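Local coordinates for protein extracellular ligand-binding receptor (Desulfohalobium retbaense DSM 5692, PDB 5ERE) that probably senses small solutes outside the cell, holding 2-oxo-4-methylpentanoate in a leucine-binding-protein-like domain and cytosine in a tandem PAS sensor region, at residues A24-L29 / I38-G43; L29-S34 / E258-C263; Q118-L123 / D148-Q153; A156-N161 / L171-A176. All coordinates share one frame; numbering follows the deposited sequence.

Interaction 1: A24-L29 / I38-G43; sequences AVELAL and IVFKDG
With CG1 of Val25 anti to the backbone N (chi1 164°) and CG1 of Ile38 anti to its own carbonyl carbon, the two branched side chains reach across the gap between helix 15-32 and edge strand 37-42 and meet at 3.8 Å, CG1 to CG1. The same methyl, Val25 CG1, also lies 3.9 Å from Phe40 CZ, approaching obliquely as the valine heads for the strand and the ring for the helix. Leu29, one turn further along the helix, has CD2 3.4 Å from Ile38 CG1; this tight pair goes with a Leu29 chi1 off the staggered positions and may be imperfectly modelled. At the outer side Glu26 bends at chi2 and lays CG against the edge of the Phe40 ring, 4.0 Å from CZ, its carboxylate plane turned 73° from the ring. Within the strand, Ile38 CG2 rests over one face of that ring, 3.5 Å above the plane and toward the rim. The axes of helix 24-29 and strand 38-42 run antiparallel, 177° apart, as expected for the beta-alpha-beta unit of strand 3-8, helix 15-32 and strand 37-42. With no hydrogen bond across the contact, the seating of the helix on the sheet edge here depends on the fit of Val25, Leu29, Ile38 and Phe40.

Interaction 2: L29-S34 / E258-C263; sequences LAESGS and EAYDLC
Two helices of the periplasmic-binding-protein domain, 15-32 and 254-271, meet here although more than 220 residues separate the segments in sequence, and one apolar and one polar contact join them. The polar one pairs Tyr260 with Glu31. The phenol OH donates to Glu31 OE2 at 3.1 Å, arriving from above the carboxylate, 45° out of its plane, while Glu31 OE1 stands 3.3 Å from the same Tyr260 OH and lies near the plane of the ring at its edge. Carboxylate and ring planes are almost perpendicular, 83° apart, and the glutamate arrives broadside to the tyrosine. Glu31 reaches the tyrosine from a rotamer uncommon in helices: its CG sits between the backbone N and the carbonyl carbon (chi1 69°), and the chain then runs out extended. A hydrogen bond from the phenol would be expected to stabilise the negative charge of this solvent-exposed carboxylate. The apolar contact lies nearer the buried side, where Leu29 CD1 is 4.1 Å from both CB and SG of Cys263. Gly33 is the first residue after helix 15-32 to leave helical geometry, with positive phi, where a side chain would press on the preceding carbonyl O. Tyr260 and Cys263 also touch Ala28 of helix 15-32, and the Tyr260 ring meets Phe240 of helix 239-248. Next to Cys263, Leu262 packs on Val90 and Ile92, so helix 254-271 lies beside helix 15-32, the one reaching the parallel sheet at strand 88-92 and the other at strand 37-42.

Interaction 3: Q118-L123 / D148-Q153; sequences QLAAYL and DRFPKQ
Helix 112-123 and the end of helix 137-149 come nearest at Ala120 and Arg149, whose CA atoms are 8.0 Å apart, and Phe150 is the residue at which segment 148-153 leaves helical geometry. The contact packs two helices of the periplasmic-binding-protein domain that precede and follow strand 129-134 in the chain, the second belonging to the beta-alpha-beta unit of strand 129-134, helix 137-149 and strand 154-160; the aromatic ring of Phe150 packs between them. Its CG is anti to the carbonyl carbon (chi1 -66°), which directs the outer end of the ring at the first helix. There CZ lies 4.0 Å from Ala120 CB, and CE2 is 3.9 Å from Leu123 CB, which comes at the ring obliquely. Arg149 folds back over this phenylalanine: its chain bends at chi2, CG lies over one ring face, toward the rim, and Phe150 CZ in turn sits 3.8 Å above the centre of the guanidinium plane. Ala120 CB also touches Arg149 NE, at 4.0 Å. A serine in place of Phe150 would probably open a gap beside Ala120 and Leu123 and leave the arginine without the ring edge on which its guanidinium rests. Leu123 also touches Leu146 of helix 137-149, while Arg149 reaches Thr124 just past the first helix. Helix 112-123 is kinked at Ala121 and Tyr122, and Leu119 O accepts from both Tyr122 N and Leu123 N. The next carbonyl, Ala120 O, lies in the plane of the Phe150 ring at its edge, 3.8 Å from CZ.

Interaction 4: A156-N161 / L171-A176; sequences AAQEYN and LATIKA
Gln158 rises from strand 154-160 toward helix 168-175, and its side chain runs outward along Ile174 and Thr173. From CB, which points at the helix, the chain continues to CG, held anti to the carbonyl carbon (chi1 -66°); this methylene lies 4.0 Å from Ile174 CG1, the glutamine and isoleucine passing one another on opposite headings. The bend at chi2 then lays the amide crosswise over Thr173. CD is 4.1 Å from Thr173 CG2, and NE2 reaches the same methyl at 4.0 Å. On the other branch OE1 stands 3.8 Å from Thr173 OG1, whose hydrogen bond goes instead to Ala169 O, one turn back in the helix. The axes of strand 156-160 and helix 171-175 run antiparallel, 170° apart, within the beta-alpha-beta crossover of strand 154-160, helix 168-175 and strand 181-185, both strands pairing in parallel with strand 129-134. An alanine in place of Gln158, lacking CG and the amide, would probably leave a gap beside Ile174 and the Thr173 methyl. Two residues earlier on the strand, Ala156 extends the apolar part of the contact, with CB 4.4 Å from Ile174 CG1. Beneath the helix, Ile174 also meets Ala130 of strand 129-134, and Gln158 touches Leu132 of that strand.

Interactions 1 and 2 are neighbours that share Leu29 and helix 15-32: the first holds that helix to the edge of the five-stranded parallel sheet near the surface, the second ties it to helix 254-271 in a partly buried place. They touch through Val25 and Ala28 against Ala259, Tyr260 and Cys263. Interactions 3 and 4 lie in the part of the fold built on the other, mixed sheet, their centres 18 Å apart, with helix 137-149 leading into strand 154-160. Interaction 3 is the buried one, aromatic and aliphatic with an arginine laid over it; interaction 4 mixes isoleucine packing with an amide. Of the four, interaction 2 alone has a hydrogen bond across its segments.

Interaction 1: A24-L29 / I38-G43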
loop_
_atom_site.group_PDB
_atom_site.type_symbol
_atom_site.label_atom_id
_atom_site.label_comp_id
_atom_site.label_asym_id
_atom_site.label_seq_id
_atom_site.Cartn_x
_atom_site.Cartn_y
_atom_site.Cartn_z
ATOM N N ALA A 24 -19.141 -2.479 -21.047
ATOM C CA ALA A 24 -18.722 -3.651 -20.310
ATOM C C ALA A 24 -19.929 -4.360 -19.657
ATOM O O ALA A 24 -19.988 -5.583 -19.612
ATOM C CB ALA A 24 -17.719 -3.295 -19.314
ATOM N N VAL A 25 -20.899 -3.571 -19.205
ATOM C CA VAL A 25 -22.105 -4.070 -18.575
ATOM C C VAL A 25 -22.951 -4.853 -19.555
ATOM O O VAL A 25 -23.493 -5.900 -19.205
ATOM C CB VAL A 25 -22.914 -2.927 -17.994
ATOM C CG1 VAL A 25 -24.332 -3.338 -17.690
ATOM C CG2 VAL A 25 -22.233 -2.457 -16.738
ATOM N N GLU A 26 -23.063 -4.341 -20.772
ATOM C CA GLU A 26 -23.887 -4.980 -21.771
ATOM C C GLU A 26 -23.219 -6.239 -22.253
ATOM O O GLU A 26 -23.899 -7.238 -22.445
ATOM C CB GLU A 26 -24.195 -4.057 -22.931
ATOM C CG GLU A 26 -25.005 -2.851 -22.457
ATOM C CD GLU A 26 -26.072 -2.422 -23.419
ATOM O OE1 GLU A 26 -27.180 -3.002 -23.349
ATOM O OE2 GLU A 26 -25.798 -1.500 -24.221
ATOM N N LEU A 27 -21.898 -6.216 -22.399
ATOM C CA LEU A 27 -21.171 -7.422 -22.797
ATOM C C LEU A 27 -21.308 -8.555 -21.745
ATOM O O LEU A 27 -21.543 -9.733 -22.072
ATOM C CB LEU A 27 -19.712 -7.061 -23.036
ATOM C CG LEU A 27 -18.809 -8.155 -23.585
ATOM C CD1 LEU A 27 -19.227 -8.512 -24.988
ATOM C CD2 LEU A 27 -17.412 -7.632 -23.600
ATOM N N ALA A 28 -21.194 -8.166 -20.479
ATOM C CA ALA A 28 -21.284 -9.050 -19.332
ATOM C C ALA A 28 -22.668 -9.713 -19.214
ATOM O O ALA A 28 -22.784 -10.898 -18.866
ATOM C CB ALA A 28 -20.972 -8.274 -18.079
ATOM N N LEU A 29 -23.711 -8.945 -19.505
ATOM C CA LEU A 29 -25.075 -9.426 -19.332
ATOM C C LEU A 29 -25.470 -10.416 -20.413
ATOM O O LEU A 29 -26.132 -11.405 -20.134
ATOM C CB LEU A 29 -26.069 -8.270 -19.338
ATOM C CG LEU A 29 -26.783 -8.128 -18.002
ATOM C CD1 LEU A 29 -25.764 -7.648 -17.000
ATOM C CD2 LEU A 29 -27.968 -7.185 -18.095
ATOM N N ILE A 38 -31.033 -4.410 -17.158
ATOM C CA ILE A 38 -30.348 -3.142 -16.897
ATOM C C ILE A 38 -31.142 -1.991 -17.457
ATOM O O ILE A 38 -31.654 -2.091 -18.565
ATOM C CB ILE A 38 -28.946 -3.101 -17.531
ATOM C CG1 ILE A 38 -27.982 -4.007 -16.770
ATOM C CG2 ILE A 38 -28.376 -1.697 -17.522
ATOM C CD1 ILE A 38 -27.672 -3.548 -15.395
ATOM N N VAL A 39 -31.253 -0.897 -16.707
ATOM C CA VAL A 39 -31.626 0.376 -17.313
ATOM C C VAL A 39 -30.558 1.436 -16.933
ATOM O O VAL A 39 -30.062 1.484 -15.811
ATOM C CB VAL A 39 -33.055 0.818 -16.914
ATOM C CG1 VAL A 39 -34.073 -0.270 -17.310
ATOM C CG2 VAL A 39 -33.176 1.100 -15.442
ATOM N N PHE A 40 -30.168 2.221 -17.924
ATOM C CA PHE A 40 -29.100 3.189 -17.778
ATOM C C PHE A 40 -29.723 4.546 -17.535
ATOM O O PHE A 40 -30.761 4.865 -18.124
ATOM C CB PHE A 40 -28.226 3.237 -19.015
ATOM C CG PHE A 40 -27.387 2.021 -19.209
ATOM C CD1 PHE A 40 -26.235 1.843 -18.462
ATOM C CD2 PHE A 40 -27.752 1.061 -20.143
ATOM C CE1 PHE A 40 -25.462 0.731 -18.635
ATOM C CE2 PHE A 40 -26.965 -0.054 -20.348
ATOM C CZ PHE A 40 -25.822 -0.229 -19.592
ATOM N N LYS A 41 -29.120 5.309 -16.636
ATOM C CA LYS A 41 -29.500 6.704 -16.444
ATOM C C LYS A 41 -28.246 7.589 -16.520
ATOM O O LYS A 41 -27.111 7.141 -16.263
ATOM C CB LYS A 41 -30.223 6.908 -15.108
ATOM C CG LYS A 41 -31.529 6.094 -14.937
ATOM C CD LYS A 41 -32.617 6.576 -15.882
ATOM C CE LYS A 41 -33.902 5.778 -15.681
ATOM N NZ LYS A 41 -34.800 5.890 -16.860
ATOM N N ASP A 42 -28.472 8.851 -16.869
ATOM C CA ASP A 42 -27.390 9.802 -17.109
ATOM C C ASP A 42 -27.216 10.604 -15.817
ATOM O O ASP A 42 -28.086 11.374 -15.416
ATOM C CB ASP A 42 -27.726 10.677 -18.320
ATOM C CG ASP A 42 -26.559 11.596 -18.739
ATOM O OD1 ASP A 42 -25.526 11.639 -18.046
ATOM O OD2 ASP A 42 -26.675 12.220 -19.798
ATOM N N GLY A 43 -26.117 10.360 -15.122
ATOM C CA GLY A 43 -25.840 11.093 -13.901
ATOM C C GLY A 43 -25.354 12.526 -14.147
ATOM O O GLY A 43 -25.318 13.330 -13.222
#

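Interaction 2: L29-S34 / E258-C263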
loop_
_atom_site.group_PDB
_atom_site.type_symbol
_atom_site.label_atom_id
_atom_site.label_comp_id
_atom_site.label_asym_id
_atom_site.label_seq_id
_atom_site.Cartn_x
_atom_site.Cartn_y
_atom_site.Cartn_z
ATOM N N LEU A 29 -23.711 -8.945 -19.505
ATOM C CA LEU A 29 -25.075 -9.426 -19.332
ATOM C C LEU A 29 -25.470 -10.416 -20.413
ATOM O O LEU A 29 -26.132 -11.405 -20.134
ATOM C CB LEU A 29 -26.069 -8.270 -19.338
ATOM C CG LEU A 29 -26.783 -8.128 -18.002
ATOM C CD1 LEU A 29 -25.764 -7.648 -17.000
ATOM C CD2 LEU A 29 -27.968 -7.185 -18.095
ATOM N N ALA A 30 -25.076 -10.117 -21.647
ATOM C CA ALA A 30 -25.372 -10.972 -22.772
ATOM C C ALA A 30 -24.881 -12.413 -22.524
ATOM O O ALA A 30 -25.605 -13.362 -22.801
ATOM C CB ALA A 30 -24.750 -10.397 -24.030
ATOM N N GLU A 31 -23.674 -12.557 -21.969
ATOM C CA GLU A 31 -23.050 -13.868 -21.777
ATOM C C GLU A 31 -23.563 -14.621 -20.542
ATOM O O GLU A 31 -23.694 -15.844 -20.575
ATOM C CB GLU A 31 -21.518 -13.724 -21.687
ATOM C CG GLU A 31 -20.988 -13.025 -20.434
ATOM C CD GLU A 31 -19.576 -13.457 -20.045
ATOM O OE1 GLU A 31 -18.623 -13.192 -20.812
ATOM O OE2 GLU A 31 -19.425 -14.061 -18.958
ATOM N N SER A 32 -23.836 -13.889 -19.462
ATOM C CA SER A 32 -24.258 -14.491 -18.194
ATOM C C SER A 32 -25.649 -15.117 -18.275
ATOM O O SER A 32 -26.047 -15.869 -17.384
ATOM C CB SER A 32 -24.240 -13.448 -17.072
ATOM O OG SER A 32 -23.021 -13.492 -16.354
ATOM N N GLY A 33 -26.378 -14.794 -19.340
ATOM C CA GLY A 33 -27.730 -15.286 -19.527
ATOM C C GLY A 33 -28.754 -14.303 -18.998
ATOM O O GLY A 33 -29.951 -14.601 -18.966
ATOM N N SER A 34 -28.278 -13.134 -18.570
ATOM C CA SER A 34 -29.154 -12.040 -18.155
ATOM C C SER A 34 -29.978 -12.380 -16.907
ATOM O O SER A 34 -31.211 -12.423 -16.976
ATOM C CB SER A 34 -30.094 -11.660 -19.305
ATOM O OG SER A 34 -29.396 -11.627 -20.540
ATOM N N GLU A 258 -13.764 -3.239 -13.987
ATOM C CA GLU A 258 -14.514 -3.162 -12.755
ATOM C C GLU A 258 -16.007 -3.416 -12.951
ATOM O O GLU A 258 -16.656 -4.063 -12.125
ATOM C CB GLU A 258 -14.339 -1.765 -12.104
ATOM C CG GLU A 258 -15.091 -1.614 -10.789
ATOM C CD GLU A 258 -15.023 -0.172 -10.216
ATOM O OE1 GLU A 258 -15.299 0.795 -10.982
ATOM O OE2 GLU A 258 -14.709 -0.037 -9.007
ATOM N N ALA A 259 -16.558 -2.816 -13.990
ATOM C CA ALA A 259 -17.970 -2.904 -14.238
ATOM C C ALA A 259 -18.319 -4.348 -14.673
ATOM O O ALA A 259 -19.358 -4.862 -14.282
ATOM C CB ALA A 259 -18.397 -1.915 -15.272
ATOM N N TYR A 260 -17.424 -5.004 -15.409
ATOM C CA TYR A 260 -17.613 -6.389 -15.771
ATOM C C TYR A 260 -17.667 -7.288 -14.520
ATOM O O TYR A 260 -18.522 -8.180 -14.433
ATOM C CB TYR A 260 -16.489 -6.880 -16.727
ATOM C CG TYR A 260 -16.595 -8.337 -17.072
ATOM C CD1 TYR A 260 -17.397 -8.756 -18.126
ATOM C CD2 TYR A 260 -15.901 -9.308 -16.341
ATOM C CE1 TYR A 260 -17.520 -10.126 -18.453
ATOM C CE2 TYR A 260 -16.018 -10.673 -16.659
ATOM C CZ TYR A 260 -16.820 -11.066 -17.714
ATOM O OH TYR A 260 -16.924 -12.403 -18.048
ATOM N N ASP A 261 -16.759 -7.098 -13.561
ATOM C CA ASP A 261 -16.813 -7.920 -12.342
ATOM C C ASP A 261 -18.044 -7.636 -11.482
ATOM O O ASP A 261 -18.579 -8.552 -10.819
ATOM C CB ASP A 261 -15.572 -7.759 -11.476
ATOM C CG ASP A 261 -14.378 -8.525 -12.001
ATOM O OD1 ASP A 261 -14.498 -9.174 -13.066
ATOM O OD2 ASP A 261 -13.311 -8.469 -11.342
ATOM N N LEU A 262 -18.512 -6.405 -11.485
ATOM C CA LEU A 262 -19.767 -6.114 -10.821
ATOM C C LEU A 262 -20.910 -6.915 -11.425
ATOM O O LEU A 262 -21.712 -7.483 -10.689
ATOM C CB LEU A 262 -20.115 -4.644 -10.914
ATOM C CG LEU A 262 -21.587 -4.379 -10.555
ATOM C CD1 LEU A 262 -21.807 -4.768 -9.122
ATOM C CD2 LEU A 262 -21.875 -2.946 -10.740
ATOM N N CYS A 263 -21.029 -6.926 -12.756
ATOM C CA CYS A 263 -22.144 -7.679 -13.375
ATOM C C CYS A 263 -22.040 -9.142 -13.125
ATOM O O CYS A 263 -23.056 -9.795 -12.883
ATOM C CB CYS A 263 -22.262 -7.441 -14.878
ATOM S SG CYS A 263 -22.556 -5.742 -15.240
#

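Interaction 3: Q118-L123 / D148-Q153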
loop_
_atom_site.group_PDB
_atom_site.type_symbol
_atom_site.label_atom_id
_atom_site.label_comp_id
_atom_site.label_asym_id
_atom_site.label_seq_id
_atom_site.Cartn_x
_atom_site.Cartn_y
_atom_site.Cartn_z
ATOM N N GLN A 118 0.294 4.223 -1.237
ATOM C CA GLN A 118 1.214 3.626 -2.194
ATOM C C GLN A 118 1.935 4.716 -3.014
ATOM O O GLN A 118 3.152 4.655 -3.197
ATOM C CB GLN A 118 0.469 2.656 -3.103
ATOM C CG GLN A 118 -0.128 1.463 -2.292
ATOM C CD GLN A 118 -0.671 0.347 -3.161
ATOM O OE1 GLN A 118 -1.897 0.106 -3.217
ATOM N NE2 GLN A 118 0.238 -0.356 -3.841
ATOM N N LEU A 119 1.176 5.681 -3.530
ATOM C CA LEU A 119 1.750 6.751 -4.326
ATOM C C LEU A 119 2.833 7.512 -3.530
ATOM O O LEU A 119 3.828 7.950 -4.108
ATOM C CB LEU A 119 0.642 7.711 -4.800
ATOM C CG LEU A 119 1.021 8.907 -5.691
ATOM C CD1 LEU A 119 1.490 8.470 -7.051
ATOM C CD2 LEU A 119 -0.168 9.847 -5.849
ATOM N N ALA A 120 2.653 7.597 -2.212
ATOM C CA ALA A 120 3.595 8.274 -1.317
ATOM C C ALA A 120 4.995 7.679 -1.351
ATOM O O ALA A 120 5.948 8.356 -0.988
ATOM C CB ALA A 120 3.066 8.247 0.140
ATOM N N ALA A 121 5.128 6.420 -1.756
ATOM C CA ALA A 121 6.455 5.805 -1.816
ATOM C C ALA A 121 7.289 6.430 -2.911
ATOM O O ALA A 121 8.509 6.436 -2.832
ATOM C CB ALA A 121 6.375 4.288 -2.051
ATOM N N TYR A 122 6.617 6.891 -3.960
ATOM C CA TYR A 122 7.285 7.565 -5.068
ATOM C C TYR A 122 7.505 9.045 -4.734
ATOM O O TYR A 122 8.600 9.568 -4.919
ATOM C CB TYR A 122 6.451 7.421 -6.337
ATOM C CG TYR A 122 7.062 8.036 -7.569
ATOM C CD1 TYR A 122 8.211 7.493 -8.132
ATOM C CD2 TYR A 122 6.482 9.137 -8.189
ATOM C CE1 TYR A 122 8.781 8.032 -9.267
ATOM C CE2 TYR A 122 7.056 9.702 -9.323
ATOM C CZ TYR A 122 8.209 9.136 -9.859
ATOM O OH TYR A 122 8.801 9.651 -10.990
ATOM N N LEU A 123 6.452 9.689 -4.237
ATOM C CA LEU A 123 6.421 11.151 -4.073
ATOM C C LEU A 123 7.392 11.639 -3.000
ATOM O O LEU A 123 7.728 12.830 -2.945
ATOM C CB LEU A 123 5.002 11.641 -3.718
ATOM C CG LEU A 123 3.949 11.708 -4.831
ATOM C CD1 LEU A 123 2.630 12.324 -4.348
ATOM C CD2 LEU A 123 4.481 12.467 -6.018
ATOM N N ASP A 148 -1.829 16.345 4.047
ATOM C CA ASP A 148 -1.588 15.778 5.369
ATOM C C ASP A 148 -0.293 14.981 5.406
ATOM O O ASP A 148 0.400 14.941 6.422
ATOM C CB ASP A 148 -2.748 14.890 5.791
ATOM C CG ASP A 148 -3.992 15.685 6.126
ATOM O OD1 ASP A 148 -4.058 16.883 5.758
ATOM O OD2 ASP A 148 -4.906 15.114 6.756
ATOM N N ARG A 149 0.030 14.355 4.287
ATOM C CA ARG A 149 1.161 13.446 4.221
ATOM C C ARG A 149 2.430 14.217 3.991
ATOM O O ARG A 149 3.477 13.878 4.531
ATOM C CB ARG A 149 0.963 12.411 3.102
ATOM C CG ARG A 149 2.189 11.560 2.805
ATOM C CD ARG A 149 2.609 10.772 4.015
ATOM N NE ARG A 149 3.759 9.907 3.757
ATOM C CZ ARG A 149 5.024 10.314 3.745
ATOM N NH1 ARG A 149 6.004 9.442 3.517
ATOM N NH2 ARG A 149 5.316 11.593 3.970
ATOM N N PHE A 150 2.317 15.261 3.179
ATOM C CA PHE A 150 3.455 16.038 2.738
ATOM C C PHE A 150 3.305 17.558 3.019
ATOM O O PHE A 150 3.351 18.378 2.094
ATOM C CB PHE A 150 3.656 15.804 1.252
ATOM C CG PHE A 150 4.058 14.402 0.899
ATOM C CD1 PHE A 150 5.309 13.917 1.243
ATOM C CD2 PHE A 150 3.198 13.576 0.179
ATOM C CE1 PHE A 150 5.696 12.617 0.892
ATOM C CE2 PHE A 150 3.579 12.279 -0.182
ATOM C CZ PHE A 150 4.827 11.804 0.175
ATOM N N PRO A 151 3.139 17.931 4.297
ATOM C CA PRO A 151 3.004 19.350 4.681
ATOM C C PRO A 151 4.043 20.271 4.065
ATOM O O PRO A 151 3.694 21.322 3.525
ATOM C CB PRO A 151 3.191 19.316 6.190
ATOM C CG PRO A 151 2.791 17.978 6.592
ATOM C CD PRO A 151 3.211 17.064 5.485
ATOM N N LYS A 152 5.305 19.871 4.140
ATOM C CA LYS A 152 6.398 20.736 3.728
ATOM C C LYS A 152 6.556 20.738 2.222
ATOM O O LYS A 152 6.829 21.771 1.629
ATOM C CB LYS A 152 7.710 20.302 4.396
ATOM N N GLN A 153 6.365 19.582 1.602
ATOM C CA GLN A 153 6.691 19.432 0.192
ATOM C C GLN A 153 5.606 19.973 -0.752
ATOM O O GLN A 153 5.898 20.311 -1.905
ATOM C CB GLN A 153 6.962 17.955 -0.127
ATOM C CG GLN A 153 8.213 17.368 0.513
ATOM C CD GLN A 153 8.089 17.135 2.012
ATOM O OE1 GLN A 153 6.989 17.140 2.586
ATOM N NE2 GLN A 153 9.236 16.935 2.662
#

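Interaction 4: A156-N161 / L171-A176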
loop_
_atom_site.group_PDB
_atom_site.type_symbol
_atom_site.label_atom_id
_atom_site.label_comp_id
_atom_site.label_asym_id
_atom_site.label_seq_id
_atom_site.Cartn_x
_atom_site.Cartn_y
_atom_site.Cartn_z
ATOM N N ALA A 156 1.663 23.892 -3.732
ATOM C CA ALA A 156 0.543 24.411 -4.509
ATOM C C ALA A 156 -0.557 23.353 -4.641
ATOM O O ALA A 156 -0.259 22.190 -4.887
ATOM C CB ALA A 156 1.010 24.848 -5.883
ATOM N N ALA A 157 -1.810 23.776 -4.482
ATOM C CA ALA A 157 -2.966 22.886 -4.558
ATOM C C ALA A 157 -4.084 23.579 -5.338
ATOM O O ALA A 157 -4.868 24.336 -4.766
ATOM C CB ALA A 157 -3.442 22.504 -3.165
ATOM N N GLN A 158 -4.130 23.315 -6.642
ATOM C CA GLN A 158 -5.039 23.993 -7.559
ATOM C C GLN A 158 -6.146 23.046 -8.032
ATOM O O GLN A 158 -5.904 21.862 -8.234
ATOM C CB GLN A 158 -4.268 24.533 -8.766
ATOM C CG GLN A 158 -3.266 25.651 -8.443
ATOM C CD GLN A 158 -3.955 26.913 -7.922
ATOM O OE1 GLN A 158 -4.581 27.647 -8.688
ATOM N NE2 GLN A 158 -3.868 27.147 -6.612
ATOM N N GLU A 159 -7.351 23.579 -8.207
ATOM C CA GLU A 159 -8.482 22.813 -8.714
ATOM C C GLU A 159 -8.866 23.256 -10.126
ATOM O O GLU A 159 -8.471 24.335 -10.573
ATOM C CB GLU A 159 -9.672 22.961 -7.771
ATOM C CG GLU A 159 -9.419 22.370 -6.379
ATOM C CD GLU A 159 -10.545 22.644 -5.389
ATOM O OE1 GLU A 159 -11.401 23.519 -5.671
ATOM O OE2 GLU A 159 -10.554 21.992 -4.319
ATOM N N TYR A 160 -9.625 22.418 -10.834
ATOM C CA TYR A 160 -10.183 22.795 -12.132
ATOM C C TYR A 160 -11.486 22.064 -12.433
ATOM O O TYR A 160 -11.663 20.882 -12.082
ATOM C CB TYR A 160 -9.191 22.521 -13.267
ATOM C CG TYR A 160 -8.941 21.041 -13.486
ATOM C CD1 TYR A 160 -8.037 20.352 -12.691
ATOM C CD2 TYR A 160 -9.622 20.339 -14.476
ATOM C CE1 TYR A 160 -7.805 19.012 -12.877
ATOM C CE2 TYR A 160 -9.410 18.977 -14.669
ATOM C CZ TYR A 160 -8.508 18.317 -13.858
ATOM O OH TYR A 160 -8.272 16.978 -14.030
ATOM N N ASN A 161 -12.380 22.767 -13.123
ATOM C CA ASN A 161 -13.573 22.174 -13.684
ATOM C C ASN A 161 -13.228 21.326 -14.911
ATOM O O ASN A 161 -12.743 21.868 -15.910
ATOM C CB ASN A 161 -14.565 23.265 -14.056
ATOM C CG ASN A 161 -15.902 22.697 -14.473
ATOM O OD1 ASN A 161 -16.083 22.273 -15.609
ATOM N ND2 ASN A 161 -16.839 22.658 -13.540
ATOM N N LEU A 171 -2.091 26.827 -13.777
ATOM C CA LEU A 171 -0.788 26.436 -14.293
ATOM C C LEU A 171 0.224 27.590 -14.105
ATOM O O LEU A 171 1.423 27.341 -13.983
ATOM C CB LEU A 171 -0.891 26.047 -15.778
ATOM C CG LEU A 171 -1.452 24.680 -16.212
ATOM C CD1 LEU A 171 -1.597 24.673 -17.723
ATOM C CD2 LEU A 171 -0.584 23.507 -15.757
ATOM N N ALA A 172 -0.261 28.833 -14.066
ATOM C CA ALA A 172 0.628 29.990 -13.838
ATOM C C ALA A 172 1.066 30.001 -12.382
ATOM O O ALA A 172 2.262 30.035 -12.088
ATOM C CB ALA A 172 -0.059 31.308 -14.210
ATOM N N THR A 173 0.088 29.936 -11.479
ATOM C CA THR A 173 0.352 29.731 -10.061
ATOM C C THR A 173 1.370 28.625 -9.852
ATOM O O THR A 173 2.281 28.747 -9.041
ATOM C CB THR A 173 -0.920 29.338 -9.304
ATOM O OG1 THR A 173 -1.969 30.253 -9.614
ATOM C CG2 THR A 173 -0.684 29.315 -7.800
ATOM N N ILE A 174 1.202 27.540 -10.594
ATOM C CA ILE A 174 1.985 26.343 -10.362
ATOM C C ILE A 174 3.428 26.496 -10.827
ATOM O O ILE A 174 4.361 26.087 -10.129
ATOM C CB ILE A 174 1.347 25.129 -11.072
ATOM C CG1 ILE A 174 0.180 24.597 -10.236
ATOM C CG2 ILE A 174 2.398 24.025 -11.315
ATOM C CD1 ILE A 174 -0.754 23.665 -11.009
ATOM N N LYS A 175 3.602 27.024 -12.029
ATOM C CA LYS A 175 4.938 27.229 -12.568
ATOM C C LYS A 175 5.728 28.124 -11.626
ATOM O O LYS A 175 6.906 27.891 -11.384
ATOM C CB LYS A 175 4.887 27.839 -13.963
ATOM C CG LYS A 175 6.242 28.302 -14.467
ATOM C CD LYS A 175 6.204 28.603 -15.949
ATOM C CE LYS A 175 7.166 29.714 -16.325
ATOM N NZ LYS A 175 7.054 30.084 -17.761
ATOM N N ALA A 176 5.039 29.099 -11.046
ATOM C CA ALA A 176 5.677 30.078 -10.170
ATOM C C ALA A 176 6.096 29.476 -8.832
ATOM O O ALA A 176 6.602 30.193 -7.970
ATOM C CB ALA A 176 4.746 31.262 -9.937
#